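Local coordinates for protein ceramide very long chain fatty acid hydroxylase SCS7 (Saccharomyces cerevisiae, PDB 4ZR1) that hydroxylates the very long chain fatty acids of sphingolipid ceramides, probably at C-2, using oxygen and electrons from cytochrome b5, at residues M119-A122 and L123-N127; F223-V226 and C227-C231; S67-K70 and K71-V75; S163-A166 and F167-F171. All blocks are in the same frame, centred on the assembly; numbering follows the deposited sequence.

Interaction 1 of 4, residues M119-A122 and L123-N127; sequences MGVA and LKNMN
Asn125 turns its amide back onto the carbonyl oxygen of Val121 at the end of the first transmembrane helix, 106-125, inferred to face the lumen, just where the chain turns over to enter helix 128-154. ND2 of Asn125 stands 2.6 Å from O of Val121, and that oxygen is close to the plane of the Asn125 amide. With CG swung away from its own carbonyl carbon to sit beside the backbone N (chi1 -60°), the Asn125 side chain is directed back up the helix, and its ND2 passes 3.8 Å from CG1 of Val121. Lys124 N donates to the same Val121 O from the other face of the carbonyl plane, at 3.1 Å, so two donors grip one oxygen from opposite sides. The backbone pattern changes here. Leu123 N still reaches Met119 O four residues back, whereas Lys124 N and Asn125 N bond to oxygens three residues back, Val121 O and Ala122 O. On another side of the turn Met119 and Leu123 cross obliquely, CG of Met119 lying 4.1 Å from CD1 of Leu123; Phe135 and Ala131 of helix 128-154 back the two side chains. Val121 and Asn125 rest instead on Tyr212 of helix 211-236. Asn127 then serves as N-cap of helix 128-154, its OD1 taking weak bonds from Leu129 N and Phe130 N. As the chain leaves the turn, CB of Met126 lies against the carbonyl of Ala122, 3.2 Å from its oxygen.

Interaction 2 of 4, residues F223-V226 and C227-C231; sequences FGYV and CYDEC. With BOG (octyl beta-D-glucopyranoside), chain G.
Cys227 places its sulfur over one face of the Phe223 ring, one helical turn back in the fourth transmembrane helix. SG of Cys227 lies 3.7 Å from the ring centroid of Phe223, displaced toward the rim beside CE2 and CZ, a Cys sulfur-aromatic contact. It gets there because SG is turned away from the carbonyl carbon, beside the backbone N (chi1 -67°), and so points back along the helix. Roughly on the other side of the helix, the hydroxyl of Tyr225 makes a weak hydrogen bond to Asp229, OH to OD2 at 2.7 Å, with the ring and carboxylate planes 59° apart. The same OD2 of Asp229 accepts the backbone N of Met189, so the carboxylate ties this helix to the loop that leads into helix 191-208. CD1 of Tyr225 also touches CD2 of Tyr228 at 4.1 Å. The edge of the Tyr228 ring faces Tyr225 O. Beneath these side chains run regular four-residue backbone bonds, such as Asp229 N to Tyr225 O at 3.1 Å. An octyl glucoside tail lies along the helix, its C8' 3.6 Å from Cys227 O. Further out, Tyr228 meets Trp142 of helix 128-154 and comes near the zinc ligands His174 and His232. Tyr225 stacks on Phe194 of helix 191-208, Val226 packs on Trp111 of helix 106-125, and Cys231 abuts Met244 and Leu247 of helix 242-256.

Interaction 3 of 4, residues S67-K70 and K71-V75; sequences SDFK and KDFYV
The N-terminus of helix 71-78 is built where Phe69 and Lys70 of the lead-in loop meet Phe73 and Tyr74 of the first turn, Lys70 holding the N-cap position. Phe69 and Phe73 form an offset edge-to-face pair, ring centroids 5.3 Å apart and planes at 61°. The CD2-CE2 edge of Phe73 approaches the CD1-CE1 side of Phe69, with CD2 of Phe73 3.5 Å from CD1 of Phe69. Across the Phe69 ring, on its other face, sits CB of Ser67, so the ring is held between the loop and the helix. Phe73 adds an edge-to-face contact with Tyr289, and Phe69 meets Phe53. Lys70 O accepts twice, from Phe73 N at 2.9 Å and from Tyr74 N at 3.2 Å, the second bond the straighter. Charged groups gather beside this start: NZ of Lys71 bridges to OD2 of Asp72 at 2.9 Å and to Asp158, while Glu162 OE1 accepts the backbone N of Lys71. A carboxylate bonded to a first-turn N-H faces the positive end of the helix dipole, which probably steadies the helix start and favours the ionised form of Glu162.

Interaction 4 of 4, residues S163-A166 and F167-F171; sequences SNIA and FATHF
Phe167 folds its ring back over the carbonyl of Ser163, whose oxygen sits above the middle of one ring face. The approach is broadside, with O of Ser163 3.1 Å from CG of Phe167 and similarly near the other ring atoms. Phe167 achieves this by setting CG opposite its own carbonyl carbon (chi1 -53°), which lays the ring toward the start of the helix. The same Ser163 O also takes the N-H of Phe167 at 3.2 Å. Asn164 leans in from the flank, OD1 lying 3.7 Å from CD2 of Phe167 with amide and ring planes 57° apart, while its ND2 bonds to Ser67 O in the loop before helix 71-78. On the opposite flank of the turn Thr169 bends its hydroxyl back beside its own N (chi1 -54°). OG1 thereby donates to Ile165 O at 2.7 Å, and Thr169 N reaches that oxygen too, so Ile165 O has two donors. His170 points elsewhere: its ring leaves the turn to bond through ND1 to Tyr74 OH and through NE2 to Asp157. Tyr74 stacks on Phe167 as well. At the head of the helix, Ser163 OG takes weak bonds from Ile165 N and Ala166 N. This is a serine N-cap, and the helix it opens, 164-179, carries the histidine-box zinc ligands His174, His177 and His178.

All four contacts are local, within a helix or at its end, but they lie at different levels of the protein. Interaction 2 is the buried one, inside a transmembrane helix near the zinc centre, and relies on sulfur, aromatic rings and one shared carboxylate. Interaction 1 is a surface contact at the end inferred to be lumenal, about 50 Å from interaction 3 between centres, where an amide and backbone oxygens do the work. Interactions 3 and 4 are partly buried helix starts on the inferred cytoplasmic side, with centres about 10 Å apart. They touch directly: OH of Tyr74 probably bonds to O of Phe167 at 2.9 Å, joining helices 71-78 and 164-179. Ionic pairs mark interaction 3; hydroxyl-to-backbone bonds, some forming an N-cap, mark interaction 4.

Interaction 1 of 4, residues M119-A122 and L123-N127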
loop_
_atom_site.group_PDB
_atom_site.type_symbol
_atom_site.label_atom_id
_atom_site.label_comp_id
_atom_site.label_asym_id
_atom_site.label_seq_id
_atom_site.Cartn_x
_atom_site.Cartn_y
_atom_site.Cartn_z
ATOM N N MET A 119 -4.849 -5.017 25.071
ATOM C CA MET A 119 -4.989 -3.826 25.891
ATOM C C MET A 119 -5.725 -4.150 27.183
ATOM O O MET A 119 -5.367 -3.649 28.248
ATOM C CB MET A 119 -5.716 -2.708 25.134
ATOM C CG MET A 119 -5.717 -1.368 25.875
ATOM S SD MET A 119 -4.074 -0.852 26.460
ATOM C CE MET A 119 -4.404 0.817 26.992
ATOM N N GLY A 120 -6.757 -4.981 27.087
ATOM C CA GLY A 120 -7.511 -5.391 28.259
ATOM C C GLY A 120 -6.652 -6.105 29.293
ATOM O O GLY A 120 -6.829 -5.893 30.490
ATOM N N VAL A 121 -5.726 -6.945 28.827
ATOM C CA VAL A 121 -4.775 -7.637 29.690
ATOM C C VAL A 121 -3.905 -6.640 30.439
ATOM O O VAL A 121 -3.724 -6.740 31.654
ATOM C CB VAL A 121 -3.849 -8.584 28.890
ATOM C CG1 VAL A 121 -2.706 -9.082 29.771
ATOM C CG2 VAL A 121 -4.631 -9.749 28.297
ATOM N N ALA A 122 -3.359 -5.682 29.701
ATOM C CA ALA A 122 -2.523 -4.649 30.288
ATOM C C ALA A 122 -3.267 -3.841 31.363
ATOM O O ALA A 122 -2.690 -3.491 32.393
ATOM C CB ALA A 122 -1.998 -3.730 29.198
ATOM N N LEU A 123 -4.547 -3.564 31.134
ATOM C CA LEU A 123 -5.334 -2.750 32.060
ATOM C C LEU A 123 -5.733 -3.489 33.345
ATOM O O LEU A 123 -6.363 -2.903 34.216
ATOM C CB LEU A 123 -6.597 -2.226 31.367
ATOM C CG LEU A 123 -6.391 -1.158 30.291
ATOM C CD1 LEU A 123 -7.662 -0.963 29.481
ATOM C CD2 LEU A 123 -5.960 0.160 30.911
ATOM N N LYS A 124 -5.367 -4.760 33.471
ATOM C CA LYS A 124 -5.692 -5.534 34.675
ATOM C C LYS A 124 -4.400 -5.874 35.440
ATOM O O LYS A 124 -4.428 -6.376 36.557
ATOM C CB LYS A 124 -6.462 -6.804 34.277
ATOM C CG LYS A 124 -6.625 -7.982 35.289
ATOM C CD LYS A 124 -6.948 -7.653 36.757
ATOM C CE LYS A 124 -7.127 -8.922 37.575
ATOM N NZ LYS A 124 -5.962 -9.840 37.346
ATOM N N ASN A 125 -3.249 -5.556 34.867
ATOM C CA ASN A 125 -1.999 -5.972 35.486
ATOM C C ASN A 125 -1.006 -4.840 35.620
ATOM O O ASN A 125 0.166 -5.048 35.954
ATOM C CB ASN A 125 -1.396 -7.110 34.681
ATOM C CG ASN A 125 -2.314 -8.307 34.611
ATOM O OD1 ASN A 125 -2.373 -9.099 35.549
ATOM N ND2 ASN A 125 -3.054 -8.438 33.510
ATOM N N MET A 126 -1.489 -3.630 35.385
ATOM C CA MET A 126 -0.598 -2.491 35.242
ATOM C C MET A 126 -1.331 -1.181 35.511
ATOM O O MET A 126 -2.552 -1.118 35.386
ATOM C CB MET A 126 -0.009 -2.503 33.847
ATOM C CG MET A 126 0.963 -1.430 33.587
ATOM S SD MET A 126 1.337 -1.438 31.852
ATOM C CE MET A 126 2.447 -0.036 31.883
ATOM N N ASN A 127 -0.593 -0.156 35.929
ATOM C CA ASN A 127 -1.162 1.169 36.098
ATOM C C ASN A 127 -1.856 1.557 34.797
ATOM O O ASN A 127 -1.214 1.660 33.740
ATOM C CB ASN A 127 -0.083 2.193 36.466
ATOM C CG ASN A 127 -0.670 3.513 36.929
ATOM O OD1 ASN A 127 -1.312 4.218 36.154
ATOM N ND2 ASN A 127 -0.431 3.865 38.193
#

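Interaction 2 of 4, residues F223-V226 and C227-C231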
loop_
_atom_site.group_PDB
_atom_site.type_symbol
_atom_site.label_atom_id
_atom_site.label_comp_id
_atom_site.label_asym_id
_atom_site.label_seq_id
_atom_site.Cartn_x
_atom_site.Cartn_y
_atom_site.Cartn_z
ATOM N N PHE A 223 -3.511 -1.217 16.636
ATOM C CA PHE A 223 -4.649 -0.313 16.410
ATOM C C PHE A 223 -4.302 0.739 15.360
ATOM O O PHE A 223 -5.127 1.106 14.525
ATOM C CB PHE A 223 -5.065 0.370 17.716
ATOM C CG PHE A 223 -6.161 1.392 17.553
ATOM C CD1 PHE A 223 -7.485 1.000 17.419
ATOM C CD2 PHE A 223 -5.869 2.743 17.544
ATOM C CE1 PHE A 223 -8.488 1.935 17.268
ATOM C CE2 PHE A 223 -6.868 3.680 17.405
ATOM C CZ PHE A 223 -8.182 3.276 17.269
ATOM N N GLY A 224 -3.065 1.213 15.415
ATOM C CA GLY A 224 -2.569 2.167 14.452
ATOM C C GLY A 224 -2.541 1.575 13.065
ATOM O O GLY A 224 -2.875 2.263 12.104
ATOM N N TYR A 225 -2.160 0.301 12.958
ATOM C CA TYR A 225 -2.178 -0.376 11.663
ATOM C C TYR A 225 -3.591 -0.406 11.079
ATOM O O TYR A 225 -3.790 -0.111 9.895
ATOM C CB TYR A 225 -1.646 -1.811 11.751
ATOM C CG TYR A 225 -2.208 -2.631 10.622
ATOM C CD1 TYR A 225 -1.759 -2.442 9.317
ATOM C CD2 TYR A 225 -3.236 -3.553 10.842
ATOM C CE1 TYR A 225 -2.303 -3.166 8.261
ATOM C CE2 TYR A 225 -3.787 -4.275 9.790
ATOM C CZ TYR A 225 -3.316 -4.073 8.503
ATOM O OH TYR A 225 -3.856 -4.771 7.456
ATOM N N VAL A 226 -4.563 -0.783 11.909
ATOM C CA VAL A 226 -5.961 -0.850 11.481
ATOM C C VAL A 226 -6.489 0.510 11.037
ATOM O O VAL A 226 -7.221 0.607 10.049
ATOM C CB VAL A 226 -6.860 -1.392 12.593
ATOM C CG1 VAL A 226 -8.313 -1.389 12.134
ATOM C CG2 VAL A 226 -6.397 -2.804 12.984
ATOM N N CYS A 227 -6.106 1.563 11.753
ATOM C CA CYS A 227 -6.496 2.906 11.353
ATOM C C CYS A 227 -5.891 3.256 10.000
ATOM O O CYS A 227 -6.569 3.819 9.145
ATOM C CB CYS A 227 -6.080 3.925 12.411
ATOM S SG CYS A 227 -6.978 3.757 13.974
ATOM N N TYR A 228 -4.620 2.911 9.808
ATOM C CA TYR A 228 -3.930 3.129 8.536
ATOM C C TYR A 228 -4.627 2.515 7.305
ATOM O O TYR A 228 -4.875 3.212 6.314
ATOM C CB TYR A 228 -2.498 2.583 8.619
ATOM C CG TYR A 228 -1.924 2.196 7.265
ATOM C CD1 TYR A 228 -1.408 3.160 6.403
ATOM C CD2 TYR A 228 -1.897 0.866 6.851
ATOM C CE1 TYR A 228 -0.891 2.814 5.164
ATOM C CE2 TYR A 228 -1.379 0.509 5.628
ATOM C CZ TYR A 228 -0.883 1.488 4.780
ATOM O OH TYR A 228 -0.366 1.134 3.548
ATOM N N ASP A 229 -4.923 1.215 7.360
ATOM C CA ASP A 229 -5.428 0.485 6.196
ATOM C C ASP A 229 -6.846 0.918 5.882
ATOM O O ASP A 229 -7.224 1.005 4.718
ATOM C CB ASP A 229 -5.391 -1.028 6.431
ATOM C CG ASP A 229 -4.721 -1.806 5.281
ATOM O OD1 ASP A 229 -4.403 -1.223 4.213
ATOM O OD2 ASP A 229 -4.511 -3.030 5.462
ATOM N N GLU A 230 -7.635 1.167 6.929
ATOM C CA GLU A 230 -8.981 1.701 6.762
ATOM C C GLU A 230 -8.905 3.098 6.179
ATOM O O GLU A 230 -9.576 3.406 5.199
ATOM C CB GLU A 230 -9.730 1.718 8.085
ATOM C CG GLU A 230 -9.977 0.328 8.627
ATOM C CD GLU A 230 -10.674 -0.568 7.619
ATOM O OE1 GLU A 230 -11.869 -0.361 7.351
ATOM O OE2 GLU A 230 -10.019 -1.470 7.077
ATOM N N CYS A 231 -8.064 3.939 6.772
ATOM C CA CYS A 231 -7.816 5.249 6.203
ATOM C C CYS A 231 -7.410 5.096 4.737
ATOM O O CYS A 231 -8.040 5.675 3.844
ATOM C CB CYS A 231 -6.736 5.996 6.982
ATOM S SG CYS A 231 -6.451 7.681 6.378
HETATM C C1 BOG G . -17.627 7.511 4.805
HETATM O O1 BOG G . -16.312 7.064 5.040
HETATM C C2 BOG G . -17.801 7.750 3.324
HETATM O O2 BOG G . -16.922 8.773 2.929
HETATM C C3 BOG G . -19.215 8.179 3.014
HETATM O O3 BOG G . -19.403 8.167 1.618
HETATM C C4 BOG G . -20.202 7.248 3.681
HETATM O O4 BOG G . -21.493 7.806 3.595
HETATM C C5 BOG G . -19.827 7.096 5.137
HETATM O O5 BOG G . -18.543 6.528 5.225
HETATM C C6 BOG G . -20.834 6.220 5.850
HETATM O O6 BOG G . -21.344 5.251 4.960
HETATM C "C1'" BOG G . -15.499 7.936 5.793
HETATM C "C2'" BOG G . -14.431 7.117 6.485
HETATM C "C3'" BOG G . -13.431 8.017 7.176
HETATM C "C4'" BOG G . -12.832 7.290 8.361
HETATM C "C5'" BOG G . -11.916 6.184 7.889
HETATM C "C6'" BOG G . -10.612 6.274 8.653
HETATM C "C7'" BOG G . -10.712 5.519 9.962
HETATM C "C8'" BOG G . -9.354 5.525 10.623
#

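Interaction 3 of 4, residues S67-K70 and K71-V75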
loop_
_atom_site.group_PDB
_atom_site.type_symbol
_atom_site.label_atom_id
_atom_site.label_comp_id
_atom_site.label_asym_id
_atom_site.label_seq_id
_atom_site.Cartn_x
_atom_site.Cartn_y
_atom_site.Cartn_z
ATOM N N SER A 67 8.586 -13.949 -16.860
ATOM C CA SER A 67 8.738 -12.809 -17.755
ATOM C C SER A 67 10.179 -12.633 -18.207
ATOM O O SER A 67 11.084 -13.270 -17.674
ATOM C CB SER A 67 8.255 -11.532 -17.067
ATOM O OG SER A 67 9.142 -11.143 -16.029
ATOM N N ASP A 68 10.382 -11.766 -19.195
ATOM C CA ASP A 68 11.725 -11.398 -19.637
ATOM C C ASP A 68 11.956 -9.922 -19.316
ATOM O O ASP A 68 12.683 -9.214 -20.016
ATOM C CB ASP A 68 11.918 -11.685 -21.133
ATOM C CG ASP A 68 10.961 -10.900 -22.013
ATOM O OD1 ASP A 68 9.877 -10.507 -21.528
ATOM O OD2 ASP A 68 11.283 -10.693 -23.201
ATOM N N PHE A 69 11.318 -9.467 -18.243
ATOM C CA PHE A 69 11.480 -8.096 -17.780
ATOM C C PHE A 69 12.844 -7.902 -17.138
ATOM O O PHE A 69 13.336 -8.772 -16.417
ATOM C CB PHE A 69 10.403 -7.722 -16.749
ATOM C CG PHE A 69 8.991 -7.803 -17.258
ATOM C CD1 PHE A 69 8.696 -7.563 -18.588
ATOM C CD2 PHE A 69 7.953 -8.118 -16.390
ATOM C CE1 PHE A 69 7.393 -7.633 -19.046
ATOM C CE2 PHE A 69 6.647 -8.193 -16.844
ATOM C CZ PHE A 69 6.369 -7.950 -18.176
ATOM N N LYS A 70 13.449 -6.752 -17.375
ATOM C CA LYS A 70 14.503 -6.320 -16.480
ATOM C C LYS A 70 13.933 -5.289 -15.517
ATOM O O LYS A 70 12.920 -4.640 -15.800
ATOM C CB LYS A 70 15.725 -5.781 -17.239
ATOM C CG LYS A 70 15.559 -5.543 -18.728
ATOM C CD LYS A 70 16.938 -5.622 -19.363
ATOM C CE LYS A 70 16.949 -5.392 -20.873
ATOM N NZ LYS A 70 18.322 -5.011 -21.342
ATOM N N LYS A 71 14.586 -5.181 -14.364
ATOM C CA LYS A 71 14.076 -4.442 -13.214
ATOM C C LYS A 71 13.554 -3.045 -13.537
ATOM O O LYS A 71 12.465 -2.677 -13.109
ATOM C CB LYS A 71 15.171 -4.345 -12.154
ATOM C CG LYS A 71 14.827 -3.476 -10.962
ATOM C CD LYS A 71 15.975 -2.533 -10.634
ATOM C CE LYS A 71 16.075 -1.422 -11.652
ATOM N NZ LYS A 71 17.216 -0.499 -11.397
ATOM N N ASP A 72 14.324 -2.268 -14.288
ATOM C CA ASP A 72 13.945 -0.887 -14.563
ATOM C C ASP A 72 12.623 -0.795 -15.314
ATOM O O ASP A 72 11.874 0.168 -15.153
ATOM C CB ASP A 72 15.045 -0.175 -15.351
ATOM C CG ASP A 72 16.156 0.337 -14.461
ATOM O OD1 ASP A 72 15.984 1.422 -13.874
ATOM O OD2 ASP A 72 17.198 -0.340 -14.342
ATOM N N PHE A 73 12.336 -1.804 -16.127
ATOM C CA PHE A 73 11.108 -1.825 -16.908
ATOM C C PHE A 73 9.918 -2.211 -16.039
ATOM O O PHE A 73 8.845 -1.604 -16.121
ATOM C CB PHE A 73 11.243 -2.788 -18.074
ATOM C CG PHE A 73 9.999 -2.916 -18.901
ATOM C CD1 PHE A 73 9.510 -1.826 -19.605
ATOM C CD2 PHE A 73 9.323 -4.133 -18.987
ATOM C CE1 PHE A 73 8.368 -1.936 -20.378
ATOM C CE2 PHE A 73 8.178 -4.254 -19.756
ATOM C CZ PHE A 73 7.698 -3.152 -20.456
ATOM N N TYR A 74 10.116 -3.222 -15.201
ATOM C CA TYR A 74 9.086 -3.625 -14.258
ATOM C C TYR A 74 8.664 -2.471 -13.335
ATOM O O TYR A 74 7.464 -2.239 -13.146
ATOM C CB TYR A 74 9.561 -4.809 -13.416
ATOM C CG TYR A 74 8.675 -5.034 -12.227
ATOM C CD1 TYR A 74 7.447 -5.682 -12.361
ATOM C CD2 TYR A 74 9.036 -4.561 -10.973
ATOM C CE1 TYR A 74 6.615 -5.872 -11.268
ATOM C CE2 TYR A 74 8.212 -4.742 -9.875
ATOM C CZ TYR A 74 7.006 -5.397 -10.025
ATOM O OH TYR A 74 6.197 -5.569 -8.926
ATOM N N VAL A 75 9.638 -1.756 -12.760
ATOM C CA VAL A 75 9.324 -0.684 -11.809
ATOM C C VAL A 75 8.688 0.498 -12.525
ATOM O O VAL A 75 7.820 1.161 -11.977
ATOM C CB VAL A 75 10.573 -0.184 -11.010
ATOM C CG1 VAL A 75 11.226 -1.325 -10.262
ATOM C CG2 VAL A 75 11.582 0.487 -11.914
#

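Interaction 4 of 4, residues S163-A166 and F167-F171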
loop_
_atom_site.group_PDB
_atom_site.type_symbol
_atom_site.label_atom_id
_atom_site.label_comp_id
_atom_site.label_asym_id
_atom_site.label_seq_id
_atom_site.Cartn_x
_atom_site.Cartn_y
_atom_site.Cartn_z
ATOM N N SER A 163 15.451 -10.159 -10.767
ATOM C CA SER A 163 14.804 -11.419 -10.434
ATOM C C SER A 163 13.293 -11.334 -10.574
ATOM O O SER A 163 12.675 -10.350 -10.168
ATOM C CB SER A 163 15.155 -11.840 -9.009
ATOM O OG SER A 163 14.378 -12.956 -8.613
ATOM N N ASN A 164 12.698 -12.377 -11.142
ATOM C CA ASN A 164 11.253 -12.441 -11.238
ATOM C C ASN A 164 10.611 -12.697 -9.874
ATOM O O ASN A 164 9.532 -12.182 -9.588
ATOM C CB ASN A 164 10.824 -13.512 -12.242
ATOM C CG ASN A 164 11.067 -13.092 -13.677
ATOM O OD1 ASN A 164 11.217 -11.909 -13.971
ATOM N ND2 ASN A 164 11.074 -14.057 -14.581
ATOM N N ILE A 165 11.277 -13.478 -9.028
ATOM C CA ILE A 165 10.746 -13.758 -7.695
ATOM C C ILE A 165 10.717 -12.477 -6.859
ATOM O O ILE A 165 9.883 -12.333 -5.962
ATOM C CB ILE A 165 11.568 -14.844 -6.956
ATOM C CG1 ILE A 165 11.618 -16.127 -7.775
ATOM C CG2 ILE A 165 10.972 -15.147 -5.583
ATOM C CD1 ILE A 165 12.338 -17.253 -7.068
ATOM N N ALA A 166 11.618 -11.545 -7.164
ATOM C CA ALA A 166 11.643 -10.260 -6.467
ATOM C C ALA A 166 10.500 -9.368 -6.940
ATOM O O ALA A 166 9.819 -8.735 -6.131
ATOM C CB ALA A 166 12.987 -9.559 -6.670
ATOM N N PHE A 167 10.284 -9.327 -8.252
ATOM C CA PHE A 167 9.203 -8.532 -8.831
ATOM C C PHE A 167 7.835 -9.032 -8.341
ATOM O O PHE A 167 6.906 -8.251 -8.164
ATOM C CB PHE A 167 9.242 -8.573 -10.367
ATOM C CG PHE A 167 10.575 -8.204 -10.972
ATOM C CD1 PHE A 167 11.467 -7.387 -10.303
ATOM C CD2 PHE A 167 10.924 -8.679 -12.229
ATOM C CE1 PHE A 167 12.686 -7.055 -10.870
ATOM C CE2 PHE A 167 12.139 -8.348 -12.803
ATOM C CZ PHE A 167 13.020 -7.535 -12.123
ATOM N N ALA A 168 7.709 -10.340 -8.139
ATOM C CA ALA A 168 6.432 -10.907 -7.720
ATOM C C ALA A 168 6.166 -10.579 -6.251
ATOM O O ALA A 168 5.021 -10.334 -5.850
ATOM C CB ALA A 168 6.410 -12.427 -7.964
ATOM N N THR A 169 7.237 -10.563 -5.461
ATOM C CA THR A 169 7.169 -10.190 -4.051
ATOM C C THR A 169 6.780 -8.727 -3.901
ATOM O O THR A 169 5.922 -8.374 -3.091
ATOM C CB THR A 169 8.516 -10.416 -3.341
ATOM O OG1 THR A 169 8.945 -11.770 -3.541
ATOM C CG2 THR A 169 8.393 -10.126 -1.841
ATOM N N HIS A 170 7.434 -7.880 -4.688
ATOM C CA HIS A 170 7.132 -6.458 -4.726
ATOM C C HIS A 170 5.669 -6.235 -5.108
ATOM O O HIS A 170 4.928 -5.534 -4.420
ATOM C CB HIS A 170 8.059 -5.761 -5.717
ATOM C CG HIS A 170 7.810 -4.294 -5.849
ATOM N ND1 HIS A 170 6.816 -3.777 -6.651
ATOM C CD2 HIS A 170 8.427 -3.231 -5.281
ATOM C CE1 HIS A 170 6.829 -2.460 -6.568
ATOM N NE2 HIS A 170 7.797 -2.102 -5.743
ATOM N N PHE A 171 5.271 -6.849 -6.214
ATOM C CA PHE A 171 3.897 -6.808 -6.704
ATOM C C PHE A 171 2.888 -7.160 -5.613
ATOM O O PHE A 171 1.919 -6.436 -5.407
ATOM C CB PHE A 171 3.756 -7.761 -7.893
ATOM C CG PHE A 171 2.385 -7.806 -8.489
ATOM C CD1 PHE A 171 1.966 -6.818 -9.360
ATOM C CD2 PHE A 171 1.527 -8.863 -8.210
ATOM C CE1 PHE A 171 0.701 -6.869 -9.925
ATOM C CE2 PHE A 171 0.259 -8.920 -8.770
ATOM C CZ PHE A 171 -0.154 -7.925 -9.634
#